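Long-range contacts in methyl-coenzyme M reductase gamma subunit (Methermicoccus shengliensis DSM 18856, PDB 7NKG), which forms part of methyl-coenzyme M reductase, the nickel enzyme that uses factor 430 to release methane from methyl-coenzyme M: residues D36-L41 against D130-G135; V86-S91 against A149-A154; G153-G158 against F170-R175. All blocks are in the same frame, centred on the assembly; numbering follows the deposited sequence.

The three contacts run from a helix layer, through a sheet, to the cofactor pocket. Contacts 1 and 2 have centres about 13 Å apart and touch, with Ile40 CD1 3.6 Å from Leu151 CD1. Contacts 2 and 3 lie closer, with centres about 8 Å apart. They share Gly153 and Ala154, and Arg152 NH2 lies 2.9 Å from Phe170 O, a probable hydrogen bond. Contact 1 does not touch contact 3; their centres are about 19 Å apart. Contact 3 binds factor 430 directly through residues 155-157. In contact 2, the Gln87 side chain comes within about 7 Å of bound 1-thioethanesulfonic acid.

Contact 1 of 3, residues D36-L41 against D130-G135; sequences DLTAIL and DVEVYG
Thr38 and Glu132 make the polar link between the two helices. Thr38 OG1 lies 2.9 Å from Glu132 OE2, within hydrogen-bonding range. The carbonyl of Asp34 is also within reach of that hydroxyl, so its one proton may serve either acceptor. A water makes a second bridge. It donates to Thr38 OG1 at 2.9 Å and to Glu132 OE1 at 2.7 Å. The carboxylate has further partners: Tyr50 OH bonds to OE1, and Arg44 forms a salt bridge with OE2. Both oxygens of this buried group are therefore engaged, and the nearby arginine probably favours the charged form. Glu132 CG stands anti to the carbonyl carbon (chi1 -72°), and the extended chain beyond it carries the carboxylate across to helix 34-41.

The apolar part is made by two leucines. Leu37 points at the partner helix and meets the main chain of Glu132 and Gly135. Its CD2 sits 3.3 Å from Glu132 O, while CD1 reaches Gly135 C at 4.2 Å. Leu41, one turn further on, sets CD1 4.1 Å from Glu132 CG, covering the aliphatic part of the glutamate. The polar end of Glu132 is held mainly by Tyr50, Arg44 and the water, with Thr38 alongside, while Leu41 packs on its stem.

The two helix segments cross nearly at right angles (105°), with axes 10.7 Å apart at closest approach. Leu41, Val131 and Tyr134 all rest on Val86 of strand 83-90. Helix 128-140 is the second helix of a beta-alpha-beta-beta-alpha-beta unit with sheet order 2-3-1-4, and helix 34-41 is laid across it from outside that unit. This is the topology of the ferredoxin-like fold.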
loop_
_atom_site.group_PDB
_atom_site.type_symbol
_atom_site.label_atom_id
_atom_site.label_comp_id
_atom_site.label_asym_id
_atom_site.label_seq_id
_atom_site.Cartn_x
_atom_site.Cartn_y
_atom_site.Cartn_z
ATOM N N ASP C 36 49.993 14.547 16.472
ATOM C CA ASP C 36 49.939 13.269 15.770
ATOM C C ASP C 36 48.530 12.671 15.920
ATOM O O ASP C 36 47.996 12.136 14.944
ATOM C CB ASP C 36 51.019 12.282 16.272
ATOM C CG ASP C 36 52.407 12.503 15.683
ATOM O OD1 ASP C 36 52.532 13.304 14.725
ATOM O OD2 ASP C 36 53.369 11.876 16.176
ATOM N N LEU C 37 47.887 12.832 17.098
ATOM C CA LEU C 37 46.519 12.316 17.267
ATOM C C LEU C 37 45.561 13.048 16.325
ATOM O O LEU C 37 44.736 12.422 15.651
ATOM C CB LEU C 37 46.037 12.452 18.711
ATOM C CG LEU C 37 44.584 11.968 18.981
ATOM C CD1 LEU C 37 44.396 10.476 18.673
ATOM C CD2 LEU C 37 44.198 12.227 20.418
ATOM N N THR C 38 45.695 14.385 16.241
ATOM C CA THR C 38 44.830 15.171 15.354
ATOM C C THR C 38 45.045 14.770 13.902
ATOM O O THR C 38 44.077 14.647 13.148
ATOM C CB THR C 38 45.102 16.654 15.552
ATOM O OG1 THR C 38 44.867 16.973 16.927
ATOM C CG2 THR C 38 44.219 17.537 14.695
ATOM N N ALA C 39 46.311 14.544 13.509
ATOM C CA ALA C 39 46.617 14.160 12.136
ATOM C C ALA C 39 45.920 12.824 11.766
ATOM O O ALA C 39 45.272 12.748 10.719
ATOM C CB ALA C 39 48.131 14.030 11.949
ATOM N N ILE C 40 46.041 11.785 12.616
ATOM C CA ILE C 40 45.463 10.474 12.283
ATOM C C ILE C 40 43.923 10.483 12.346
ATOM O O ILE C 40 43.301 9.724 11.594
ATOM C CB ILE C 40 46.090 9.300 13.093
ATOM C CG1 ILE C 40 45.793 9.441 14.611
ATOM C CG2 ILE C 40 47.610 9.266 12.810
ATOM C CD1 ILE C 40 46.314 8.349 15.513
ATOM N N LEU C 41 43.301 11.377 13.147
ATOM C CA LEU C 41 41.824 11.450 13.146
ATOM C C LEU C 41 41.262 12.132 11.855
ATOM O O LEU C 41 40.161 11.787 11.429
ATOM C CB LEU C 41 41.296 12.087 14.438
ATOM C CG LEU C 41 41.716 11.389 15.747
ATOM C CD1 LEU C 41 41.096 12.074 16.942
ATOM C CD2 LEU C 41 41.328 9.887 15.765
ATOM N N ASP C 130 36.402 16.730 23.063
ATOM C CA ASP C 130 36.058 15.600 23.939
ATOM C C ASP C 130 36.424 14.289 23.261
ATOM O O ASP C 130 36.917 13.374 23.929
ATOM C CB ASP C 130 34.562 15.567 24.263
ATOM C CG ASP C 130 33.969 16.856 24.772
ATOM O OD1 ASP C 130 34.732 17.686 25.338
ATOM O OD2 ASP C 130 32.758 17.039 24.618
ATOM N N VAL C 131 36.158 14.166 21.948
ATOM C CA VAL C 131 36.476 12.928 21.235
ATOM C C VAL C 131 38.007 12.732 21.152
ATOM O O VAL C 131 38.448 11.590 21.081
ATOM C CB VAL C 131 35.746 12.791 19.843
ATOM C CG1 VAL C 131 36.636 13.211 18.672
ATOM C CG2 VAL C 131 35.227 11.375 19.625
ATOM N N GLU C 132 38.809 13.818 21.161
ATOM C CA GLU C 132 40.266 13.696 21.161
ATOM C C GLU C 132 40.758 13.215 22.528
ATOM O O GLU C 132 41.676 12.397 22.581
ATOM C CB GLU C 132 40.945 15.024 20.819
ATOM C CG GLU C 132 40.783 15.395 19.356
ATOM C CD GLU C 132 41.837 16.349 18.858
ATOM O OE1 GLU C 132 42.355 17.135 19.682
ATOM O OE2 GLU C 132 42.149 16.308 17.646
ATOM N N VAL C 133 40.129 13.662 23.632
ATOM C CA VAL C 133 40.491 13.183 24.973
ATOM C C VAL C 133 40.222 11.666 25.038
ATOM O O VAL C 133 41.080 10.914 25.507
ATOM C CB VAL C 133 39.729 13.936 26.084
ATOM C CG1 VAL C 133 39.928 13.280 27.454
ATOM C CG2 VAL C 133 40.151 15.401 26.135
ATOM N N TYR C 134 39.062 11.229 24.520
ATOM C CA TYR C 134 38.723 9.814 24.445
ATOM C C TYR C 134 39.731 9.097 23.517
ATOM O O TYR C 134 40.244 8.043 23.885
ATOM C CB TYR C 134 37.262 9.613 23.944
ATOM C CG TYR C 134 37.022 8.227 23.387
ATOM C CD1 TYR C 134 36.866 7.139 24.230
ATOM C CD2 TYR C 134 37.089 7.984 22.020
ATOM C CE1 TYR C 134 36.766 5.852 23.734
ATOM C CE2 TYR C 134 37.022 6.696 21.514
ATOM C CZ TYR C 134 36.846 5.631 22.373
ATOM O OH TYR C 134 36.756 4.352 21.880
ATOM N N GLY C 135 39.959 9.644 22.323
ATOM C CA GLY C 135 40.851 9.067 21.318
ATOM C C GLY C 135 42.243 8.794 21.848
ATOM O O GLY C 135 42.803 7.721 21.602
HETATM O O HOH W 1 45.006 16.438 19.773
#

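Contact 2 of 3, residues V86-S91 against A149-A154; sequences VQWTDS and AGLRGA
In the tightly packed part, Leu151 lies over one face of the Trp88 indole. Its CD2 stands 3.6 Å from the five-membered ring centroid, a CH-pi contact 20° off the normal. The same methyl touches Val86 CG1 at 3.7 Å. Ala149 CB meets Trp88 CZ3 at 3.8 Å. Trp88 NE1 bonds to Ser138, and Arg102 makes a cation-pi contact.

Thr89 and Gly150 form an antiparallel hydrogen-bonded pair, with Thr89 N to Gly150 O at 2.9 Å and Gly150 N to Thr89 O at 3.0 Å. This joins the first and last strands of a ferredoxin-like sheet, strand 83-90 inside and 149-151 at its edge within the chain. Past the strand, Arg152 N bonds to Gln87 O. The Gln87 chain, CG anti to the backbone N (chi1 -179°), extends to bring NE2 2.8 Å from Arg152 O, on a lone pair in the carbonyl plane; that oxygen lies close to the Gln87 amide plane. OE1 goes to Arg121.

The Thr89 face is looser, though also buried. There Arg152 crosses Thr89 at about a right angle, with CD 3.6 Å from Thr89 OG1. This hydroxyl bonds to Gly120 O; Arg152 NH2 bonds to Phe170 O and NH1 to Val156 O.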
loop_
_atom_site.group_PDB
_atom_site.type_symbol
_atom_site.label_atom_id
_atom_site.label_comp_id
_atom_site.label_asym_id
_atom_site.label_seq_id
_atom_site.Cartn_x
_atom_site.Cartn_y
_atom_site.Cartn_z
ATOM N N VAL C 86 35.945 8.821 16.447
ATOM C CA VAL C 86 37.117 7.959 16.584
ATOM C C VAL C 86 36.560 6.553 16.343
ATOM O O VAL C 86 35.678 6.133 17.096
ATOM C CB VAL C 86 37.761 8.071 17.988
ATOM C CG1 VAL C 86 38.849 7.014 18.177
ATOM C CG2 VAL C 86 38.329 9.472 18.210
ATOM N N GLN C 87 36.999 5.863 15.279
ATOM C CA GLN C 87 36.486 4.528 14.971
ATOM C C GLN C 87 37.621 3.523 14.929
ATOM O O GLN C 87 38.612 3.749 14.236
ATOM C CB GLN C 87 35.701 4.514 13.655
ATOM C CG GLN C 87 35.135 3.139 13.323
ATOM C CD GLN C 87 33.996 3.226 12.349
ATOM O OE1 GLN C 87 32.842 3.429 12.736
ATOM N NE2 GLN C 87 34.282 3.084 11.052
ATOM N N TRP C 88 37.441 2.389 15.629
ATOM C CA TRP C 88 38.426 1.322 15.755
ATOM C C TRP C 88 37.931 -0.008 15.198
ATOM O O TRP C 88 36.759 -0.339 15.355
ATOM C CB TRP C 88 38.734 1.083 17.240
ATOM C CG TRP C 88 39.737 2.042 17.806
ATOM C CD1 TRP C 88 39.487 3.140 18.575
ATOM C CD2 TRP C 88 41.157 1.986 17.627
ATOM N NE1 TRP C 88 40.667 3.784 18.875
ATOM C CE2 TRP C 88 41.711 3.088 18.313
ATOM C CE3 TRP C 88 42.020 1.097 16.966
ATOM C CZ2 TRP C 88 43.085 3.326 18.355
ATOM C CZ3 TRP C 88 43.375 1.353 16.981
ATOM C CH2 TRP C 88 43.899 2.451 17.680
ATOM N N THR C 89 38.842 -0.775 14.609
ATOM C CA THR C 89 38.621 -2.151 14.176
ATOM C C THR C 89 39.603 -2.973 14.997
ATOM O O THR C 89 40.770 -2.585 15.127
ATOM C CB THR C 89 38.844 -2.319 12.686
ATOM O OG1 THR C 89 37.860 -1.542 11.997
ATOM C CG2 THR C 89 38.750 -3.781 12.239
ATOM N N ASP C 90 39.135 -4.093 15.571
ATOM C CA ASP C 90 39.973 -4.910 16.459
ATOM C C ASP C 90 39.960 -6.371 16.027
ATOM O O ASP C 90 38.886 -6.961 15.916
ATOM C CB ASP C 90 39.431 -4.791 17.889
ATOM C CG ASP C 90 39.583 -3.389 18.435
ATOM O OD1 ASP C 90 40.727 -2.989 18.705
ATOM O OD2 ASP C 90 38.550 -2.694 18.590
ATOM N N SER C 91 41.146 -6.966 15.817
ATOM C CA SER C 91 41.227 -8.360 15.408
ATOM C C SER C 91 40.585 -9.298 16.410
ATOM O O SER C 91 40.719 -9.118 17.622
ATOM C CB SER C 91 42.678 -8.790 15.211
ATOM O OG SER C 91 42.756 -10.104 14.680
ATOM N N ALA C 149 44.966 -3.935 16.011
ATOM C CA ALA C 149 43.882 -2.967 15.920
ATOM C C ALA C 149 44.279 -1.860 14.945
ATOM O O ALA C 149 45.465 -1.672 14.665
ATOM C CB ALA C 149 43.609 -2.389 17.305
ATOM N N GLY C 150 43.287 -1.140 14.432
ATOM C CA GLY C 150 43.550 -0.016 13.549
ATOM C C GLY C 150 42.409 0.973 13.551
ATOM O O GLY C 150 41.244 0.568 13.646
ATOM N N LEU C 151 42.741 2.265 13.494
ATOM C CA LEU C 151 41.735 3.322 13.398
ATOM C C LEU C 151 41.277 3.310 11.952
ATOM O O LEU C 151 42.105 3.449 11.046
ATOM C CB LEU C 151 42.335 4.687 13.718
ATOM C CG LEU C 151 42.520 5.010 15.187
ATOM C CD1 LEU C 151 43.517 6.106 15.344
ATOM C CD2 LEU C 151 41.204 5.414 15.833
ATOM N N ARG C 152 39.988 3.100 11.742
ATOM C CA ARG C 152 39.405 3.008 10.402
ATOM C C ARG C 152 38.033 3.618 10.397
ATOM O O ARG C 152 37.106 2.997 10.899
ATOM C CB ARG C 152 39.295 1.536 9.972
ATOM C CG ARG C 152 40.601 0.763 10.095
ATOM C CD ARG C 152 40.476 -0.679 9.685
ATOM N NE ARG C 152 41.758 -1.352 9.854
ATOM C CZ ARG C 152 42.009 -2.609 9.515
ATOM N NH1 ARG C 152 41.054 -3.363 8.965
ATOM N NH2 ARG C 152 43.222 -3.119 9.691
ATOM N N GLY C 153 37.898 4.801 9.827
ATOM C CA GLY C 153 36.602 5.452 9.676
ATOM C C GLY C 153 35.838 4.957 8.449
ATOM O O GLY C 153 34.679 5.327 8.254
ATOM N N ALA C 154 36.479 4.150 7.590
ATOM C CA ALA C 154 35.859 3.604 6.376
ATOM C C ALA C 154 36.702 2.409 5.871
ATOM O O ALA C 154 37.917 2.368 6.104
ATOM C CB ALA C 154 35.776 4.672 5.299
#

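Contact 3 of 3, residues G153-G158 against F170-R175; sequences GATVHG and FDMLDR. With F43 (factor 430), chain V.
Arg175 presents the edge of its guanidinium to the backbone of Ala154 and Thr155. NH1 bonds to Ala154 O at 2.7 Å and NH2 to Thr155 O at 2.9 Å, both acceptors near the guanidinium plane. A bend at chi3 (-92°) turns the group so that Asp171 takes NE and NH2 side-on. NE uses the syn lone pair of Asp171 OD2. Leu173 CD1 lies over one guanidinium face and packs on Thr155 CB at 3.7 Å. Thr155 crosses Met172 at about a right angle, with CG2 3.4 Å from SD. Phe170 CE2 approaches His157 CD2 at 3.8 Å, in the plane of the imidazole.

Replacing Arg175 with a leucine would probably leave Asp171 without its charge partner and the two carbonyls without these donors, so the loop could shift.

A water donates to Thr155 O and His157 O and accepts from Met172 N. Thr155 N and Val156 N bond to the two oxygens of one factor 430 carboxylate. His157 ND1 bonds to another, at OCC, 2.8 Å away. Pairing with Asp171 probably holds the Arg175 guanidinium in place to donate to both carbonyls, which would steady a loop whose N-H groups and His157 ring bind the cofactor carboxylates.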
loop_
_atom_site.group_PDB
_atom_site.type_symbol
_atom_site.label_atom_id
_atom_site.label_comp_id
_atom_site.label_asym_id
_atom_site.label_seq_id
_atom_site.Cartn_x
_atom_site.Cartn_y
_atom_site.Cartn_z
ATOM N N GLY C 153 37.898 4.801 9.827
ATOM C CA GLY C 153 36.602 5.452 9.676
ATOM C C GLY C 153 35.838 4.957 8.449
ATOM O O GLY C 153 34.679 5.327 8.254
ATOM N N ALA C 154 36.479 4.150 7.590
ATOM C CA ALA C 154 35.859 3.604 6.376
ATOM C C ALA C 154 36.702 2.409 5.871
ATOM O O ALA C 154 37.917 2.368 6.104
ATOM C CB ALA C 154 35.776 4.672 5.299
ATOM N N THR C 155 36.081 1.458 5.153
ATOM C CA THR C 155 36.754 0.261 4.619
ATOM C C THR C 155 37.409 -0.505 5.789
ATOM O O THR C 155 38.621 -0.658 5.867
ATOM C CB THR C 155 37.736 0.640 3.499
ATOM O OG1 THR C 155 37.106 1.558 2.607
ATOM C CG2 THR C 155 38.238 -0.579 2.757
ATOM N N VAL C 156 36.564 -0.948 6.703
ATOM C CA VAL C 156 36.986 -1.508 7.977
ATOM C C VAL C 156 37.405 -2.978 7.928
ATOM O O VAL C 156 38.053 -3.429 8.871
ATOM C CB VAL C 156 35.884 -1.279 9.052
ATOM C CG1 VAL C 156 35.512 0.208 9.129
ATOM C CG2 VAL C 156 34.645 -2.148 8.796
ATOM N N HIS C 157 37.026 -3.723 6.872
ATOM C CA HIS C 157 37.271 -5.166 6.721
ATOM C C HIS C 157 38.604 -5.654 7.305
ATOM O O HIS C 157 39.649 -5.084 6.989
ATOM C CB HIS C 157 37.225 -5.549 5.232
ATOM C CG HIS C 157 37.111 -7.020 4.981
ATOM N ND1 HIS C 157 35.959 -7.715 5.299
ATOM C CD2 HIS C 157 37.979 -7.871 4.381
ATOM C CE1 HIS C 157 36.179 -8.973 4.931
ATOM N NE2 HIS C 157 37.374 -9.112 4.360
ATOM N N GLY C 158 38.556 -6.658 8.164
ATOM C CA GLY C 158 39.769 -7.212 8.749
ATOM C C GLY C 158 39.625 -7.857 10.115
ATOM O O GLY C 158 40.434 -8.723 10.449
ATOM N N PHE C 170 45.012 -7.230 8.466
ATOM C CA PHE C 170 44.810 -6.696 7.113
ATOM C C PHE C 170 44.040 -5.382 7.090
ATOM O O PHE C 170 43.039 -5.244 7.788
ATOM C CB PHE C 170 44.036 -7.729 6.269
ATOM C CG PHE C 170 43.398 -7.219 4.989
ATOM C CD1 PHE C 170 44.159 -7.013 3.848
ATOM C CD2 PHE C 170 42.044 -6.925 4.938
ATOM C CE1 PHE C 170 43.566 -6.580 2.662
ATOM C CE2 PHE C 170 41.457 -6.472 3.761
ATOM C CZ PHE C 170 42.220 -6.305 2.629
ATOM N N ASP C 171 44.476 -4.449 6.235
ATOM C CA ASP C 171 43.784 -3.182 6.019
ATOM C C ASP C 171 43.760 -2.988 4.504
ATOM O O ASP C 171 44.824 -2.837 3.896
ATOM C CB ASP C 171 44.536 -2.019 6.696
ATOM C CG ASP C 171 43.857 -0.664 6.535
ATOM O OD1 ASP C 171 42.859 -0.578 5.763
ATOM O OD2 ASP C 171 44.357 0.327 7.134
ATOM N N MET C 172 42.566 -2.981 3.877
ATOM C CA MET C 172 42.480 -2.778 2.422
ATOM C C MET C 172 43.128 -1.451 1.998
ATOM O O MET C 172 43.720 -1.392 0.915
ATOM C CB MET C 172 41.023 -2.779 1.975
ATOM C CG MET C 172 40.835 -2.746 0.468
ATOM S SD MET C 172 39.108 -2.521 0.051
ATOM C CE MET C 172 39.123 -2.949 -1.679
ATOM N N LEU C 173 43.036 -0.397 2.845
ATOM C CA LEU C 173 43.605 0.918 2.526
ATOM C C LEU C 173 45.028 1.140 3.044
ATOM O O LEU C 173 45.566 2.224 2.843
ATOM C CB LEU C 173 42.680 2.034 3.023
ATOM C CG LEU C 173 41.228 1.950 2.557
ATOM C CD1 LEU C 173 40.448 3.123 3.082
ATOM C CD2 LEU C 173 41.101 1.896 1.018
ATOM N N ASP C 174 45.646 0.128 3.679
ATOM C CA ASP C 174 47.031 0.196 4.118
ATOM C C ASP C 174 47.363 1.494 4.899
ATOM O O ASP C 174 48.292 2.205 4.534
ATOM C CB ASP C 174 47.933 0.038 2.870
ATOM C CG ASP C 174 49.414 -0.108 3.151
ATOM O OD1 ASP C 174 49.765 -0.545 4.265
ATOM O OD2 ASP C 174 50.223 0.241 2.266
ATOM N N ARG C 175 46.554 1.837 5.914
ATOM C CA ARG C 175 46.789 3.066 6.697
ATOM C C ARG C 175 47.954 2.919 7.664
ATOM O O ARG C 175 48.603 3.911 7.994
ATOM C CB ARG C 175 45.543 3.455 7.497
ATOM C CG ARG C 175 44.414 3.973 6.638
ATOM C CD ARG C 175 43.094 3.868 7.340
ATOM N NE ARG C 175 42.495 2.583 6.997
ATOM C CZ ARG C 175 41.201 2.358 6.798
ATOM N NH1 ARG C 175 40.311 3.337 6.955
ATOM N NH2 ARG C 175 40.781 1.153 6.451
HETATM NI NI F43 V . 27.518 -3.032 5.212
HETATM N NA F43 V . 26.643 -2.247 3.499
HETATM C CHA F43 V . 25.658 -4.367 2.907
HETATM C C1A F43 V . 26.083 -2.953 2.613
HETATM C C2A F43 V . 25.963 -2.265 1.261
HETATM C C3A F43 V . 26.896 -1.053 1.468
HETATM C C4A F43 V . 26.719 -0.855 2.999
HETATM C C5A F43 V . 24.524 -1.742 1.036
HETATM C C6A F43 V . 24.348 -1.057 -0.318
HETATM O O7A F43 V . 24.232 -1.695 -1.364
HETATM N N8A F43 V . 24.263 0.215 -0.311
HETATM C C9A F43 V . 26.335 -3.246 0.141
HETATM C CAA F43 V . 28.375 -1.259 1.032
HETATM C CBA F43 V . 28.559 -1.153 -0.482
HETATM C CCA F43 V . 29.848 -0.490 -0.862
HETATM O ODA F43 V . 30.937 -0.957 -0.435
HETATM O OEA F43 V . 29.770 0.502 -1.636
HETATM N NB F43 V . 27.874 -1.100 5.861
HETATM C CHB F43 V . 27.804 -0.039 3.696
HETATM C C1B F43 V . 27.460 0.144 5.174
HETATM C C2B F43 V . 28.261 1.281 5.887
HETATM C C3B F43 V . 29.351 0.544 6.672
HETATM C C4B F43 V . 28.765 -0.838 6.751
HETATM N N5B F43 V . 26.078 0.585 5.370
HETATM C C6B F43 V . 25.952 1.598 6.215
HETATM O O7B F43 V . 24.919 2.221 6.457
HETATM C C8B F43 V . 27.261 1.893 6.877
HETATM C C9B F43 V . 28.742 2.454 4.997
HETATM C CAB F43 V . 30.707 0.496 5.929
HETATM C CBB F43 V . 31.795 -0.306 6.641
HETATM C CCB F43 V . 33.144 0.086 6.088
HETATM O ODB F43 V . 33.900 -0.784 5.588
HETATM O OEB F43 V . 33.509 1.289 6.171
HETATM N NC F43 V . 28.642 -3.863 6.725
HETATM C CHC F43 V . 29.297 -1.797 7.744
HETATM C C1C F43 V . 29.262 -3.139 7.672
HETATM C C2C F43 V . 29.908 -3.972 8.736
HETATM C C3C F43 V . 29.941 -5.335 8.034
HETATM C C4C F43 V . 28.939 -5.182 6.906
HETATM C C5C F43 V . 28.948 -3.998 9.929
HETATM C C6C F43 V . 29.642 -4.726 11.078
HETATM O O7C F43 V . 30.778 -4.355 11.421
HETATM O O8C F43 V . 29.062 -5.670 11.669
HETATM C C8C F43 V . 31.325 -5.646 7.438
HETATM C C9C F43 V . 32.384 -5.892 8.521
HETATM C CAC F43 V . 33.662 -6.526 7.980
HETATM O OBC F43 V . 34.512 -6.920 8.816
HETATM O OCC F43 V . 33.846 -6.648 6.741
HETATM N ND F43 V . 27.452 -4.919 4.412
HETATM C CHD F43 V . 28.471 -6.229 6.166
HETATM C C5D F43 V . 27.563 -8.515 4.563
HETATM C C6D F43 V . 28.535 -8.829 5.693
HETATM C C7D F43 V . 28.599 -7.652 6.636
HETATM O O8D F43 V . 28.822 -7.940 7.792
HETATM C C9D F43 V . 26.975 -7.099 1.524
HETATM C CAD F43 V . 26.541 -8.540 1.292
HETATM O OBD F43 V . 27.092 -9.212 0.372
HETATM O OCD F43 V . 25.660 -9.088 2.010
HETATM C C1D F43 V . 27.928 -6.048 4.939
HETATM C C2D F43 V . 27.885 -7.161 3.917
HETATM C C3D F43 V . 26.812 -6.650 2.965
HETATM C C4D F43 V . 26.966 -5.135 3.050
HETATM O O HOH W 2 40.149 -2.974 5.377
#